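Local coordinates for protein putative ketosteroid isomerase (Parabacteroides distasonis ATCC 8503, PDB 3KE7) that is of unknown function but, as a putative ketosteroid isomerase with a SnoaL-like domain of the NTF2 clan, probably binds a small molecule in its pocket, at residues E58-R61 and T62-G66. Numbering follows the deposited sequence.
Sequences EQLR and TYYKG
L60 and Y64 lie side by side on one flank of helix 57-65, one turn apart and pointing the same way. L60 CD1 comes to 3.6 Å from Y64 CE1, and L60 CG is 3.9 Å from Y64 CD1, so the leucine meets the ring along its CD1-CE1 bond. With CG anti to the backbone N (chi1 -171°), L60 can run alongside the tyrosine while also packing against V43, Y45 and I54. The helix bond between the same two residues, Y64 N to L60 O at 2.9 Å, accompanies a placing of L60 O at the edge of the Y64 ring, near its plane. The flank faces the curved sheet of the NTF2-like alpha+beta fold; Y64 touches Y45 of strand 43-46 and F35 of helix 34-38, and the Y64 side chain lies about 4 Å from the bound bicine, nearest atoms. Y63 turns to another side, its hydroxyl hydrogen-bonded to D47 and S49.

On the outer side E58 O accepts two bonds from T62, each 3.0 Å, from T62 N and T62 OG1. The two donors arrive from opposite faces of the carbonyl plane; T62 OG1 gets there because it stands beside its own backbone N, anti to the carbonyl carbon (chi1 -60°).

In the conformer of E58 described here, R61 grips the carboxylate side-on, R61 NE bonding to E58 OE1 at 3.2 Å and R61 NH2 forming a salt bridge to E58 OE2 at 3.1 Å, both on the syn side and nearly in the guanidinium plane. An alanine in place of R61 lacks both the guanidinium and the chain that touches V36 and M33, and would probably leave the E58 carboxylate without its paired charge and those two residues less covered. K65 follows one turn on: K65 CD lies 4.2 Å from R61 CG, and K65 N donates to R61 O.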
ATOM      1  N   GLU B  58     -11.674   3.599  14.527  1.00  8.32           N
ATOM      2  CA  GLU B  58     -13.035   3.327  14.927  0.55 10.26           C
ATOM      3  C   GLU B  58     -13.870   2.744  13.786  1.00  7.99           C
ATOM      4  O   GLU B  58     -14.667   1.837  14.002  1.00  9.14           O
ATOM      5  CB  GLU B  58     -13.682   4.554  15.583  0.55 11.80           C
ATOM      6  CG  GLU B  58     -12.999   4.888  16.900  0.55 11.02           C
ATOM      7  CD  GLU B  58     -12.767   3.621  17.765  0.55 22.93           C
ATOM      8  OE1 GLU B  58     -13.746   2.900  18.048  0.55 24.07           O
ATOM      9  OE2 GLU B  58     -11.605   3.320  18.119  0.55 22.68           O
ATOM     10  N   GLN B  59     -13.658   3.241  12.571  1.00  7.87           N
ATOM     11  CA  GLN B  59     -14.319   2.681  11.379  0.50  9.18           C
ATOM     12  C   GLN B  59     -13.843   1.267  11.124  1.00  7.65           C
ATOM     13  O   GLN B  59     -14.643   0.386  10.776  1.00  8.23           O
ATOM     14  CB  GLN B  59     -14.057   3.489  10.124  0.50 11.36           C
ATOM     15  CG  GLN B  59     -14.976   4.657   9.910  0.50 11.49           C
ATOM     16  CD  GLN B  59     -14.722   5.359   8.590  0.50  9.79           C
ATOM     17  OE1 GLN B  59     -14.039   4.831   7.697  0.50 11.61           O
ATOM     18  NE2 GLN B  59     -15.265   6.565   8.453  0.50 15.96           N
ATOM     19  N   LEU B  60     -12.538   1.052  11.261  1.00  6.93           N
ATOM     20  CA  LEU B  60     -11.970  -0.282  11.073  1.00  5.97           C
ATOM     21  C   LEU B  60     -12.607  -1.268  12.074  1.00  6.03           C
ATOM     22  O   LEU B  60     -12.970  -2.381  11.725  1.00  5.78           O
ATOM     23  CB  LEU B  60     -10.452  -0.268  11.218  1.00  6.11           C
ATOM     24  CG  LEU B  60      -9.809  -1.601  10.821  1.00  7.56           C
ATOM     25  CD1 LEU B  60      -9.883  -1.851   9.299  1.00  8.37           C
ATOM     26  CD2 LEU B  60      -8.366  -1.640  11.328  1.00 10.20           C
ATOM     27  N   ARG B  61     -12.672  -0.871  13.333  1.00  5.70           N
ATOM     28  CA  ARG B  61     -13.257  -1.672  14.402  1.00  7.58           C
ATOM     29  C   ARG B  61     -14.694  -2.036  14.079  1.00  6.71           C
ATOM     30  O   ARG B  61     -15.058  -3.202  14.159  1.00  6.65           O
ATOM     31  CB  ARG B  61     -13.149  -0.944  15.736  1.00  8.48           C
ATOM     32  CG  ARG B  61     -13.702  -1.774  16.861  1.00  8.25           C
ATOM     33  CD  ARG B  61     -13.848  -0.960  18.154  1.00 15.48           C
ATOM     34  NE  ARG B  61     -12.715  -0.076  18.350  1.00 25.49           N
ATOM     35  CZ  ARG B  61     -11.526  -0.444  18.803  1.00 27.42           C
ATOM     36  NH1 ARG B  61     -11.282  -1.716  19.139  1.00 33.23           N
ATOM     37  NH2 ARG B  61     -10.563   0.479  18.924  1.00 27.75           N
ATOM     38  N   THR B  62     -15.500  -1.074  13.697  1.00  7.07           N
ATOM     39  CA  THR B  62     -16.888  -1.324  13.315  1.00  8.11           C
ATOM     40  C   THR B  62     -17.006  -2.335  12.187  1.00  7.51           C
ATOM     41  O   THR B  62     -17.840  -3.241  12.226  1.00  8.05           O
ATOM     42  CB  THR B  62     -17.556   0.013  12.926  1.00 10.40           C
ATOM     43  OG1 THR B  62     -17.502   0.863  14.076  1.00 14.49           O
ATOM     44  CG2 THR B  62     -19.028  -0.202  12.485  1.00 14.41           C
ATOM     45  N   TYR B  63     -16.148  -2.211  11.176  1.00  6.80           N
ATOM     46  CA  TYR B  63     -16.140  -3.144  10.060  1.00  6.40           C
ATOM     47  C   TYR B  63     -15.777  -4.579  10.526  1.00  5.25           C
ATOM     48  O   TYR B  63     -16.464  -5.564  10.217  1.00  5.52           O
ATOM     49  CB  TYR B  63     -15.136  -2.654   9.017  1.00  7.61           C
ATOM     50  CG  TYR B  63     -15.035  -3.507   7.797  1.00  5.51           C
ATOM     51  CD1 TYR B  63     -16.129  -3.708   6.989  1.00  9.44           C
ATOM     52  CD2 TYR B  63     -13.828  -4.096   7.431  1.00  7.13           C
ATOM     53  CE1 TYR B  63     -16.035  -4.489   5.854  1.00  7.86           C
ATOM     54  CE2 TYR B  63     -13.712  -4.826   6.282  1.00  7.67           C
ATOM     55  CZ  TYR B  63     -14.837  -5.043   5.512  1.00  6.54           C
ATOM     56  OH  TYR B  63     -14.794  -5.833   4.357  1.00 10.05           O
ATOM     57  N   TYR B  64     -14.707  -4.677  11.306  1.00  5.28           N
ATOM     58  CA  TYR B  64     -14.238  -5.967  11.779  1.00  5.13           C
ATOM     59  C   TYR B  64     -15.201  -6.645  12.746  1.00  4.69           C
ATOM     60  O   TYR B  64     -15.276  -7.880  12.808  1.00  5.78           O
ATOM     61  CB  TYR B  64     -12.839  -5.819  12.451  1.00  6.24           C
ATOM     62  CG  TYR B  64     -11.698  -6.091  11.542  1.00  5.97           C
ATOM     63  CD1 TYR B  64     -11.267  -5.177  10.634  1.00  8.21           C
ATOM     64  CD2 TYR B  64     -11.045  -7.295  11.615  1.00  6.90           C
ATOM     65  CE1 TYR B  64     -10.195  -5.427   9.805  1.00  7.99           C
ATOM     66  CE2 TYR B  64      -9.978  -7.589  10.781  1.00 10.06           C
ATOM     67  CZ  TYR B  64      -9.550  -6.652   9.886  1.00  7.72           C
ATOM     68  OH  TYR B  64      -8.482  -7.009   9.058  1.00  8.48           O
ATOM     69  N   LYS B  65     -16.002  -5.859  13.455  1.00  6.17           N
ATOM     70  CA  LYS B  65     -17.000  -6.430  14.348  1.00  4.50           C
ATOM     71  C   LYS B  65     -18.013  -7.278  13.585  1.00  4.66           C
ATOM     72  O   LYS B  65     -18.609  -8.171  14.170  1.00  5.54           O
ATOM     73  CB  LYS B  65     -17.748  -5.331  15.090  1.00  4.99           C
ATOM     74  CG  LYS B  65     -16.954  -4.723  16.231  1.00  9.31           C
ATOM     75  CD  LYS B  65     -17.607  -3.431  16.827  1.00 11.54           C
ATOM     76  CE  LYS B  65     -19.037  -3.609  17.208  1.00 11.32           C
ATOM     77  NZ  LYS B  65     -19.213  -4.440  18.464  1.00 14.15           N
ATOM     78  N   GLY B  66     -18.177  -7.029  12.295  1.00  4.87           N
ATOM     79  CA  GLY B  66     -19.147  -7.764  11.488  1.00  6.39           C
ATOM     80  C   GLY B  66     -18.554  -8.937  10.740  1.00  6.44           C
ATOM     81  O   GLY B  66     -19.282  -9.659  10.082  1.00  9.46           O
TER